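PDB 4U8T: ZYRO0G01672p from Zygosaccharomyces rouxii, which probably acts as a reader of methylated mRNA, its YTH domain binding N6-methyladenosine in RNA. Local coordinates for residues L36-Y44 with V168-D175; N92-S100 with Y108-W116. All blocks are in the same frame, centred on the assembly; numbering follows the deposited sequence.

Contact 1 (L36-Y44 with V168-D175); sequences LEHVKKSFY and VQSFLDDD. With nucleotides of chain G.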
loop_
_atom_site.group_PDB
_atom_site.type_symbol
_atom_site.label_atom_id
_atom_site.label_comp_id
_atom_site.label_asym_id
_atom_site.label_seq_id
_atom_site.Cartn_x
_atom_site.Cartn_y
_atom_site.Cartn_z
ATOM N N LEU A 36 9.749 -0.093 -9.312
ATOM C CA LEU A 36 10.235 -0.076 -7.952
ATOM C C LEU A 36 10.701 1.303 -7.591
ATOM O O LEU A 36 10.646 1.678 -6.460
ATOM C CB LEU A 36 11.363 -1.071 -7.754
ATOM C CG LEU A 36 11.991 -1.074 -6.350
ATOM C CD1 LEU A 36 11.031 -1.373 -5.212
ATOM C CD2 LEU A 36 13.169 -1.938 -6.280
ATOM N N GLU A 37 11.182 2.065 -8.547
ATOM C CA GLU A 37 11.701 3.380 -8.230
ATOM C C GLU A 37 10.632 4.371 -7.749
ATOM O O GLU A 37 10.905 5.208 -6.907
ATOM C CB GLU A 37 12.468 3.942 -9.418
ATOM C CG GLU A 37 13.844 4.458 -8.989
ATOM C CD GLU A 37 14.795 3.364 -8.413
ATOM O OE1 GLU A 37 14.776 2.207 -8.876
ATOM O OE2 GLU A 37 15.568 3.647 -7.478
ATOM N N HIS A 38 9.423 4.291 -8.297
ATOM C CA HIS A 38 8.330 5.136 -7.832
ATOM C C HIS A 38 7.995 4.832 -6.378
ATOM O O HIS A 38 7.607 5.709 -5.623
ATOM C CB HIS A 38 7.090 4.959 -8.680
ATOM C CG HIS A 38 7.145 5.663 -9.988
ATOM N ND1 HIS A 38 6.026 5.864 -10.765
ATOM C CD2 HIS A 38 8.172 6.226 -10.657
ATOM C CE1 HIS A 38 6.365 6.516 -11.859
ATOM N NE2 HIS A 38 7.662 6.747 -11.817
ATOM N N VAL A 39 8.154 3.574 -6.001
ATOM C CA VAL A 39 7.892 3.154 -4.654
ATOM C C VAL A 39 8.935 3.734 -3.755
ATOM O O VAL A 39 8.615 4.198 -2.688
ATOM C CB VAL A 39 7.885 1.634 -4.522
ATOM C CG1 VAL A 39 7.562 1.223 -3.117
ATOM C CG2 VAL A 39 6.901 1.049 -5.488
ATOM N N LYS A 40 10.187 3.717 -4.182
ATOM C CA LYS A 40 11.255 4.323 -3.404
ATOM C C LYS A 40 11.074 5.833 -3.236
ATOM O O LYS A 40 11.382 6.400 -2.188
ATOM C CB LYS A 40 12.614 4.053 -4.017
ATOM C CG LYS A 40 13.166 2.691 -3.787
ATOM C CD LYS A 40 14.602 2.816 -4.134
ATOM C CE LYS A 40 15.448 1.628 -3.826
ATOM N NZ LYS A 40 16.866 2.014 -4.039
ATOM N N LYS A 41 10.650 6.491 -4.303
ATOM C CA LYS A 41 10.324 7.892 -4.230
ATOM C C LYS A 41 9.182 8.140 -3.257
ATOM O O LYS A 41 9.162 9.147 -2.564
ATOM C CB LYS A 41 9.974 8.407 -5.625
ATOM C CG LYS A 41 11.175 8.413 -6.495
ATOM C CD LYS A 41 10.911 8.858 -7.862
ATOM C CE LYS A 41 12.212 9.067 -8.577
ATOM N NZ LYS A 41 11.991 9.120 -10.031
ATOM N N SER A 42 8.245 7.208 -3.180
ATOM C CA SER A 42 7.167 7.343 -2.231
ATOM C C SER A 42 7.706 7.294 -0.824
ATOM O O SER A 42 7.340 8.104 0.010
ATOM C CB SER A 42 6.125 6.257 -2.445
ATOM O OG SER A 42 5.059 6.403 -1.548
ATOM N N PHE A 43 8.630 6.379 -0.572
ATOM C CA PHE A 43 9.177 6.240 0.765
ATOM C C PHE A 43 9.929 7.489 1.178
ATOM O O PHE A 43 9.767 7.971 2.274
ATOM C CB PHE A 43 10.121 5.047 0.854
ATOM C CG PHE A 43 10.849 4.960 2.153
ATOM C CD1 PHE A 43 10.246 4.421 3.262
ATOM C CD2 PHE A 43 12.115 5.485 2.289
ATOM C CE1 PHE A 43 10.896 4.368 4.460
ATOM C CE2 PHE A 43 12.751 5.439 3.495
ATOM C CZ PHE A 43 12.136 4.874 4.579
ATOM N N TYR A 44 10.749 8.018 0.298
ATOM C CA TYR A 44 11.565 9.167 0.650
ATOM C C TYR A 44 10.789 10.460 0.673
ATOM O O TYR A 44 11.132 11.343 1.408
ATOM C CB TYR A 44 12.773 9.274 -0.296
ATOM C CG TYR A 44 13.854 8.242 -0.032
ATOM C CD1 TYR A 44 14.536 8.225 1.175
ATOM C CD2 TYR A 44 14.137 7.244 -0.948
ATOM C CE1 TYR A 44 15.502 7.285 1.441
ATOM C CE2 TYR A 44 15.113 6.284 -0.684
ATOM C CZ TYR A 44 15.784 6.318 0.512
ATOM O OH TYR A 44 16.735 5.391 0.789
ATOM N N VAL A 168 15.739 -11.727 5.421
ATOM C CA VAL A 168 14.930 -10.512 5.341
ATOM C C VAL A 168 15.462 -9.512 4.329
ATOM O O VAL A 168 16.512 -8.939 4.530
ATOM C CB VAL A 168 14.829 -9.813 6.704
ATOM C CG1 VAL A 168 14.094 -8.504 6.577
ATOM C CG2 VAL A 168 14.126 -10.699 7.676
ATOM N N GLN A 169 14.718 -9.261 3.263
ATOM C CA GLN A 169 15.188 -8.281 2.309
ATOM C C GLN A 169 14.241 -7.110 2.217
ATOM O O GLN A 169 13.140 -7.164 2.701
ATOM C CB GLN A 169 15.343 -8.886 0.927
ATOM C CG GLN A 169 15.877 -10.275 0.865
ATOM C CD GLN A 169 15.813 -10.811 -0.547
ATOM O OE1 GLN A 169 14.795 -11.374 -0.958
ATOM N NE2 GLN A 169 16.900 -10.635 -1.306
ATOM N N SER A 170 14.663 -6.067 1.532
ATOM C CA SER A 170 13.893 -4.853 1.471
ATOM C C SER A 170 14.437 -3.985 0.351
ATOM O O SER A 170 15.588 -4.084 0.005
ATOM C CB SER A 170 13.969 -4.114 2.805
ATOM O OG SER A 170 15.008 -3.159 2.776
ATOM N N PHE A 171 13.632 -3.074 -0.160
ATOM C CA PHE A 171 14.089 -2.267 -1.251
ATOM C C PHE A 171 14.990 -1.159 -0.719
ATOM O O PHE A 171 15.472 -0.337 -1.467
ATOM C CB PHE A 171 12.919 -1.718 -2.074
ATOM C CG PHE A 171 11.982 -0.825 -1.322
ATOM C CD1 PHE A 171 12.376 0.436 -0.905
ATOM C CD2 PHE A 171 10.671 -1.194 -1.130
ATOM C CE1 PHE A 171 11.521 1.244 -0.255
ATOM C CE2 PHE A 171 9.805 -0.366 -0.485
ATOM C CZ PHE A 171 10.224 0.846 -0.055
ATOM N N LEU A 172 15.196 -1.143 0.585
ATOM C CA LEU A 172 16.089 -0.196 1.221
ATOM C C LEU A 172 17.444 -0.797 1.537
ATOM O O LEU A 172 18.156 -0.290 2.382
ATOM C CB LEU A 172 15.466 0.346 2.496
ATOM C CG LEU A 172 14.361 1.378 2.331
ATOM C CD1 LEU A 172 13.832 1.787 3.670
ATOM C CD2 LEU A 172 14.917 2.572 1.606
ATOM N N ASP A 173 17.813 -1.879 0.874
ATOM C CA ASP A 173 19.067 -2.526 1.189
ATOM C C ASP A 173 20.212 -1.951 0.362
ATOM O O ASP A 173 21.252 -1.624 0.905
ATOM C CB ASP A 173 18.962 -4.020 0.967
ATOM C CG ASP A 173 17.966 -4.661 1.870
ATOM O OD1 ASP A 173 17.502 -3.994 2.801
ATOM O OD2 ASP A 173 17.689 -5.851 1.694
ATOM N N ASP A 174 20.022 -1.780 -0.939
ATOM C CA ASP A 174 21.077 -1.202 -1.765
ATOM C C ASP A 174 21.323 0.291 -1.471
ATOM O O ASP A 174 22.022 0.974 -2.221
ATOM C CB ASP A 174 20.776 -1.411 -3.258
ATOM C CG ASP A 174 19.435 -0.854 -3.681
ATOM O OD1 ASP A 174 18.922 0.072 -3.029
ATOM O OD2 ASP A 174 18.890 -1.344 -4.685
ATOM N N ASP A 175 20.746 0.793 -0.383
ATOM C CA ASP A 175 21.053 2.131 0.105
ATOM C C ASP A 175 21.778 2.047 1.450
ATOM O O ASP A 175 22.995 1.886 1.504
ATOM C CB ASP A 175 19.783 2.985 0.245
ATOM C CG ASP A 175 19.019 3.142 -1.061
ATOM O OD1 ASP A 175 19.593 2.929 -2.149
ATOM O OD2 ASP A 175 17.838 3.519 -0.997
ATOM C C2 6MZ G 4 3.793 3.818 -11.190
ATOM C C4 6MZ G 4 1.631 2.949 -11.067
ATOM C C5 6MZ G 4 1.276 3.981 -10.112
ATOM O O1P 6MZ G 4 -3.385 2.409 -17.071
ATOM O O2P 6MZ G 4 -3.570 -0.113 -17.203
ATOM N N9 6MZ G 4 0.540 2.209 -11.231
ATOM N N3 6MZ G 4 2.889 2.923 -11.550
ATOM N N1 6MZ G 4 3.529 4.794 -10.336
ATOM C C6 6MZ G 4 2.328 4.942 -9.761
ATOM N N6 6MZ G 4 2.092 5.937 -8.896
ATOM C C9 6MZ G 4 3.101 6.936 -8.671
ATOM N N7 6MZ G 4 -0.008 3.777 -9.789
ATOM C C8 6MZ G 4 -0.437 2.715 -10.486
ATOM O "O5'" 6MZ G 4 -2.366 1.074 -15.350
ATOM C "C5'" 6MZ G 4 -2.512 0.472 -14.078
ATOM C "C4'" 6MZ G 4 -1.176 0.152 -13.488
ATOM O "O4'" 6MZ G 4 -0.546 1.363 -13.082
ATOM C "C1'" 6MZ G 4 0.435 1.069 -12.142
ATOM C "C2'" 6MZ G 4 0.049 -0.230 -11.456
ATOM O "O2'" 6MZ G 4 1.103 -1.147 -11.666
ATOM C "C3'" 6MZ G 4 -1.187 -0.691 -12.229
ATOM O "O3'" 6MZ G 4 -1.120 -2.064 -12.526
ATOM P P 6MZ G 4 -3.560 1.120 -16.385
#
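Phe171 plugs the groove that Leu36, Val39, Lys40 and Phe43 form along helix 36-44, fastening the C-terminal tail of the chain to this helix of the YTH domain, an alpha/beta domain of the PUA clan. The tail has no regular secondary structure here; a type I turn from Ser170 to Asp173 carries Phe171 and Leu172 at its middle positions and points Phe171 at the helix, while the end of the Leu172 side chain swings in to meet it. With chi1 at 62°, the Phe171 ring sits between its own backbone N and carbonyl carbon, and the side chain is met at several points: Leu36 CD1 lies 3.7 Å from Phe171 CB, Val39 CG1 comes within 3.8 Å of ring atom CE2, and Phe43 CB approaches the ring edge. The Lys40 chain slides past the same ring in the opposite direction. Val119 of strand 111-123 also packs against Phe171 and Leu172.

Leu172 is the second bump. Its CD1 methyl sits over one face of the Phe43 ring, 3.9 Å from the centroid, a CH-pi contact, while CD2 lies 3.5 Å from Tyr44 OH. The turn itself is braced from within: Ser170 OG accepts from Leu172 N, an ST turn, and donates to Asp173 OD1.

Polar groups border these apolar contacts. Extended beyond CG, Lys40 carries its ammonium group to Asp174 OD1, 3.0 Å from NZ and on the syn side of the carboxylate, with Asp175 OD1 as a weaker, longer partner. On the side of the helix away from the tail, His38 ND1 donates an almost straight bond (170°) to the methyladenine N1 of chain G. At the tail's end, Tyr44 OH donates to Asp175 OD2 across 2.8 Å, meeting its anti side 30° out of the carboxylate plane.

Contact 2 (N92-S100 with Y108-W116); sequences NLREDLDTS and YRHAFKVRW. With nucleotides of chain G.
The backbones of Leu93-Arg94 and Ala111-Phe112 meet as the frayed end of an antiparallel pair in the mixed central sheet of the YTH domain, the short strand axes 4.7 Å apart and their directions 127° from each other. Arg94 and Ala111 form a hydrogen-bonded pair in which Arg94 N donates to Ala111 O over 3.0 Å. Beyond it, residues 95-100 leave the sheet and loop back over the start of strand 111-116, so that Thr99 comes to rest beside Tyr108, Arg109 and Ala111.

Leu93 spans the end of the pair. Its CD1 touches the edge of the Phe112 ring in plane, 3.6 Å from CD2, while the Leu93 side chain crosses that of His110 at about a right angle, its CG 3.9 Å from His110 CB. Helix 52-63 covers Phe112 through Asn55 and Leu58. Farther along, Glu95 runs alongside His110, pointing the same way, with OE2 near the ring edge at CE1.

On the side of Arg94 and Ala111, Leu97 CD2 packs against Lys113 CE at 3.9 Å, and the methyl CG2 of Thr99 lies 3.8 Å from Ala111 CB. The extended chains of Arg94 and Lys113 run across one another, Lys113 CD lying over one face of the guanidinium.

Tyr108 turns away from this loop toward the RNA. Its ring face lies against the methyladenine of chain G, N6 being 3.6 Å above the ring plane and displaced toward the rim, and Tyr108 OH is 3.3 Å from C4 of the base.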
loop_
_atom_site.group_PDB
_atom_site.type_symbol
_atom_site.label_atom_id
_atom_site.label_comp_id
_atom_site.label_asym_id
_atom_site.label_seq_id
_atom_site.Cartn_x
_atom_site.Cartn_y
_atom_site.Cartn_z
ATOM N N ASN A 92 -5.903 13.380 2.378
ATOM C CA ASN A 92 -6.700 13.158 1.201
ATOM C C ASN A 92 -5.878 13.661 0.034
ATOM O O ASN A 92 -4.780 14.138 0.214
ATOM C CB ASN A 92 -8.041 13.864 1.308
ATOM C CG ASN A 92 -9.122 13.210 0.474
ATOM O OD1 ASN A 92 -8.859 12.653 -0.581
ATOM N ND2 ASN A 92 -10.347 13.297 0.939
ATOM N N LEU A 93 -6.407 13.552 -1.166
ATOM C CA LEU A 93 -5.699 13.998 -2.346
ATOM C C LEU A 93 -5.530 15.529 -2.272
ATOM O O LEU A 93 -6.388 16.235 -1.763
ATOM C CB LEU A 93 -6.458 13.517 -3.588
ATOM C CG LEU A 93 -5.863 13.207 -4.958
ATOM C CD1 LEU A 93 -4.839 12.155 -4.889
ATOM C CD2 LEU A 93 -6.950 12.720 -5.865
ATOM N N ARG A 94 -4.383 16.030 -2.699
ATOM C CA ARG A 94 -4.095 17.459 -2.682
ATOM C C ARG A 94 -3.549 17.877 -4.028
ATOM O O ARG A 94 -3.340 17.034 -4.892
ATOM C CB ARG A 94 -3.090 17.831 -1.597
ATOM C CG ARG A 94 -3.530 17.582 -0.185
ATOM C CD ARG A 94 -2.576 18.259 0.763
ATOM N NE ARG A 94 -2.931 18.033 2.159
ATOM C CZ ARG A 94 -2.154 18.363 3.189
ATOM N NH1 ARG A 94 -0.969 18.930 2.978
ATOM N NH2 ARG A 94 -2.560 18.128 4.431
ATOM N N GLU A 95 -3.371 19.176 -4.245
ATOM C CA GLU A 95 -2.829 19.615 -5.529
ATOM C C GLU A 95 -1.496 20.303 -5.311
ATOM O O GLU A 95 -0.738 20.500 -6.251
ATOM C CB GLU A 95 -3.772 20.541 -6.291
ATOM C CG GLU A 95 -3.383 20.568 -7.758
ATOM C CD GLU A 95 -4.199 21.502 -8.599
ATOM O OE1 GLU A 95 -4.326 22.679 -8.219
ATOM O OE2 GLU A 95 -4.710 21.053 -9.644
ATOM N N ASP A 96 -1.192 20.601 -4.054
ATOM C CA ASP A 96 -0.047 21.428 -3.726
ATOM C C ASP A 96 1.173 20.610 -3.336
ATOM O O ASP A 96 2.041 21.093 -2.625
ATOM C CB ASP A 96 -0.384 22.344 -2.548
ATOM C CG ASP A 96 -0.684 21.555 -1.264
ATOM O OD1 ASP A 96 -0.917 20.342 -1.355
ATOM O OD2 ASP A 96 -0.644 22.119 -0.156
ATOM N N LEU A 97 1.251 19.377 -3.819
ATOM C CA LEU A 97 2.382 18.521 -3.513
ATOM C C LEU A 97 3.246 18.303 -4.733
ATOM O O LEU A 97 2.792 18.459 -5.860
ATOM C CB LEU A 97 1.917 17.186 -2.960
ATOM C CG LEU A 97 1.154 17.248 -1.651
ATOM C CD1 LEU A 97 0.616 15.890 -1.366
ATOM C CD2 LEU A 97 2.098 17.660 -0.565
ATOM N N ASP A 98 4.486 17.899 -4.493
ATOM C CA ASP A 98 5.485 17.836 -5.539
ATOM C C ASP A 98 5.420 16.574 -6.351
ATOM O O ASP A 98 6.163 15.641 -6.108
ATOM C CB ASP A 98 6.874 17.972 -4.947
ATOM C CG ASP A 98 7.929 18.190 -6.002
ATOM O OD1 ASP A 98 7.589 18.592 -7.141
ATOM O OD2 ASP A 98 9.105 17.938 -5.687
ATOM N N THR A 99 4.553 16.562 -7.345
ATOM C CA THR A 99 4.348 15.379 -8.149
ATOM C C THR A 99 5.341 15.308 -9.304
ATOM O O THR A 99 5.222 14.482 -10.204
ATOM C CB THR A 99 2.919 15.337 -8.661
ATOM O OG1 THR A 99 2.633 16.541 -9.365
ATOM C CG2 THR A 99 1.994 15.281 -7.500
ATOM N N SER A 100 6.334 16.182 -9.275
ATOM C CA SER A 100 7.350 16.181 -10.313
ATOM C C SER A 100 8.335 15.031 -10.145
ATOM O O SER A 100 9.041 14.674 -11.081
ATOM C CB SER A 100 8.084 17.514 -10.310
ATOM O OG SER A 100 8.582 17.808 -9.017
ATOM N N TYR A 108 0.544 11.307 -13.258
ATOM C CA TYR A 108 0.185 11.449 -11.854
ATOM C C TYR A 108 0.190 12.892 -11.431
ATOM O O TYR A 108 1.150 13.360 -10.843
ATOM C CB TYR A 108 1.141 10.627 -10.987
ATOM C CG TYR A 108 1.280 9.242 -11.533
ATOM C CD1 TYR A 108 0.276 8.314 -11.374
ATOM C CD2 TYR A 108 2.386 8.878 -12.252
ATOM C CE1 TYR A 108 0.383 7.076 -11.896
ATOM C CE2 TYR A 108 2.497 7.641 -12.774
ATOM C CZ TYR A 108 1.497 6.746 -12.589
ATOM O OH TYR A 108 1.599 5.504 -13.130
ATOM N N ARG A 109 -0.880 13.609 -11.723
ATOM C CA ARG A 109 -0.879 15.035 -11.474
ATOM C C ARG A 109 -1.313 15.399 -10.069
ATOM O O ARG A 109 -1.042 16.494 -9.600
ATOM C CB ARG A 109 -1.798 15.713 -12.484
ATOM C CG ARG A 109 -1.455 15.350 -13.908
ATOM C CD ARG A 109 -1.275 16.575 -14.782
ATOM N NE ARG A 109 -0.988 16.198 -16.159
ATOM C CZ ARG A 109 0.188 15.721 -16.562
ATOM N NH1 ARG A 109 1.168 15.551 -15.683
ATOM N NH2 ARG A 109 0.393 15.385 -17.835
ATOM N N HIS A 110 -1.943 14.471 -9.372
ATOM C CA HIS A 110 -2.302 14.716 -7.989
ATOM C C HIS A 110 -1.713 13.637 -7.127
ATOM O O HIS A 110 -1.377 12.588 -7.622
ATOM C CB HIS A 110 -3.812 14.778 -7.839
ATOM C CG HIS A 110 -4.479 15.610 -8.883
ATOM N ND1 HIS A 110 -4.230 16.956 -9.029
ATOM C CD2 HIS A 110 -5.365 15.286 -9.848
ATOM C CE1 HIS A 110 -4.944 17.427 -10.034
ATOM N NE2 HIS A 110 -5.639 16.433 -10.548
ATOM N N ALA A 111 -1.608 13.872 -5.834
ATOM C CA ALA A 111 -1.086 12.861 -4.947
ATOM C C ALA A 111 -1.579 13.107 -3.572
ATOM O O ALA A 111 -2.093 14.151 -3.291
ATOM C CB ALA A 111 0.421 12.860 -4.958
ATOM N N PHE A 112 -1.363 12.154 -2.688
ATOM C CA PHE A 112 -1.728 12.340 -1.302
ATOM C C PHE A 112 -0.574 11.943 -0.410
ATOM O O PHE A 112 0.290 11.215 -0.825
ATOM C CB PHE A 112 -2.973 11.525 -0.959
ATOM C CG PHE A 112 -2.927 10.099 -1.427
ATOM C CD1 PHE A 112 -2.314 9.131 -0.660
ATOM C CD2 PHE A 112 -3.514 9.726 -2.620
ATOM C CE1 PHE A 112 -2.274 7.845 -1.070
ATOM C CE2 PHE A 112 -3.477 8.432 -3.040
ATOM C CZ PHE A 112 -2.861 7.490 -2.262
ATOM N N LYS A 113 -0.580 12.411 0.824
ATOM C CA LYS A 113 0.489 12.100 1.752
ATOM C C LYS A 113 0.351 10.708 2.277
ATOM O O LYS A 113 -0.745 10.235 2.542
ATOM C CB LYS A 113 0.516 13.093 2.918
ATOM C CG LYS A 113 0.940 14.471 2.505
ATOM C CD LYS A 113 0.952 15.443 3.637
ATOM C CE LYS A 113 1.587 16.742 3.157
ATOM N NZ LYS A 113 1.663 17.826 4.175
ATOM N N VAL A 114 1.490 10.057 2.441
ATOM C CA VAL A 114 1.546 8.723 3.023
ATOM C C VAL A 114 2.591 8.674 4.115
ATOM O O VAL A 114 3.545 9.421 4.111
ATOM C CB VAL A 114 1.866 7.615 1.970
ATOM C CG1 VAL A 114 0.740 7.439 1.004
ATOM C CG2 VAL A 114 3.138 7.903 1.246
ATOM N N ARG A 115 2.353 7.843 5.103
ATOM C CA ARG A 115 3.323 7.596 6.149
ATOM C C ARG A 115 3.779 6.136 6.115
ATOM O O ARG A 115 2.981 5.232 6.278
ATOM C CB ARG A 115 2.729 8.055 7.476
ATOM C CG ARG A 115 3.136 9.498 7.739
ATOM C CD ARG A 115 2.236 10.307 8.659
ATOM N NE ARG A 115 1.747 9.575 9.819
ATOM C CZ ARG A 115 0.762 10.009 10.600
ATOM N NH1 ARG A 115 0.356 9.269 11.626
ATOM N NH2 ARG A 115 0.206 11.197 10.369
ATOM N N TRP A 116 5.036 5.894 5.774
ATOM C CA TRP A 116 5.527 4.518 5.703
ATOM C C TRP A 116 5.761 3.849 7.069
ATOM O O TRP A 116 6.280 4.441 7.993
ATOM C CB TRP A 116 6.785 4.483 4.821
ATOM C CG TRP A 116 6.428 4.501 3.369
ATOM C CD1 TRP A 116 6.085 5.584 2.630
ATOM C CD2 TRP A 116 6.351 3.381 2.491
ATOM N NE1 TRP A 116 5.805 5.219 1.355
ATOM C CE2 TRP A 116 5.954 3.865 1.242
ATOM C CE3 TRP A 116 6.582 2.018 2.637
ATOM C CZ2 TRP A 116 5.778 3.034 0.150
ATOM C CZ3 TRP A 116 6.411 1.200 1.545
ATOM C CH2 TRP A 116 6.012 1.707 0.326
ATOM C C2 6MZ G 4 3.793 3.818 -11.190
ATOM C C4 6MZ G 4 1.631 2.949 -11.067
ATOM C C5 6MZ G 4 1.276 3.981 -10.112
ATOM O O1P 6MZ G 4 -3.385 2.409 -17.071
ATOM O O2P 6MZ G 4 -3.570 -0.113 -17.203
ATOM N N9 6MZ G 4 0.540 2.209 -11.231
ATOM N N3 6MZ G 4 2.889 2.923 -11.550
ATOM N N1 6MZ G 4 3.529 4.794 -10.336
ATOM C C6 6MZ G 4 2.328 4.942 -9.761
ATOM N N6 6MZ G 4 2.092 5.937 -8.896
ATOM C C9 6MZ G 4 3.101 6.936 -8.671
ATOM N N7 6MZ G 4 -0.008 3.777 -9.789
ATOM C C8 6MZ G 4 -0.437 2.715 -10.486
ATOM O "O5'" 6MZ G 4 -2.366 1.074 -15.350
ATOM C "C5'" 6MZ G 4 -2.512 0.472 -14.078
ATOM C "C4'" 6MZ G 4 -1.176 0.152 -13.488
ATOM O "O4'" 6MZ G 4 -0.546 1.363 -13.082
ATOM C "C1'" 6MZ G 4 0.435 1.069 -12.142
ATOM C "C2'" 6MZ G 4 0.049 -0.230 -11.456
ATOM O "O2'" 6MZ G 4 1.103 -1.147 -11.666
ATOM C "C3'" 6MZ G 4 -1.187 -0.691 -12.229
ATOM O "O3'" 6MZ G 4 -1.120 -2.064 -12.526
ATOM P P 6MZ G 4 -3.560 1.120 -16.385
#

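Overall arrangement
Contacts 1 and 2 each lend one side chain to the methyladenosine site of chain G, 36-44 through His38 and 108-116 through Tyr108. These two side chains touch each other; Trp102 meets the His38 ring and also contacts Tyr108. The centres of the contacts lie 18 Å apart, and contact 2 falls wholly within the chain between the two segments of contact 1. They also touch: Ser42 OG and Trp116 NE1, 3.2 Å apart, probably share a hydrogen bond, and Val39 CG1 packs on Trp116 CH2 at 3.8 Å, while Phe43 meets the indole edge-to-face. The tail 168-175 backs the helix on its far side from the base.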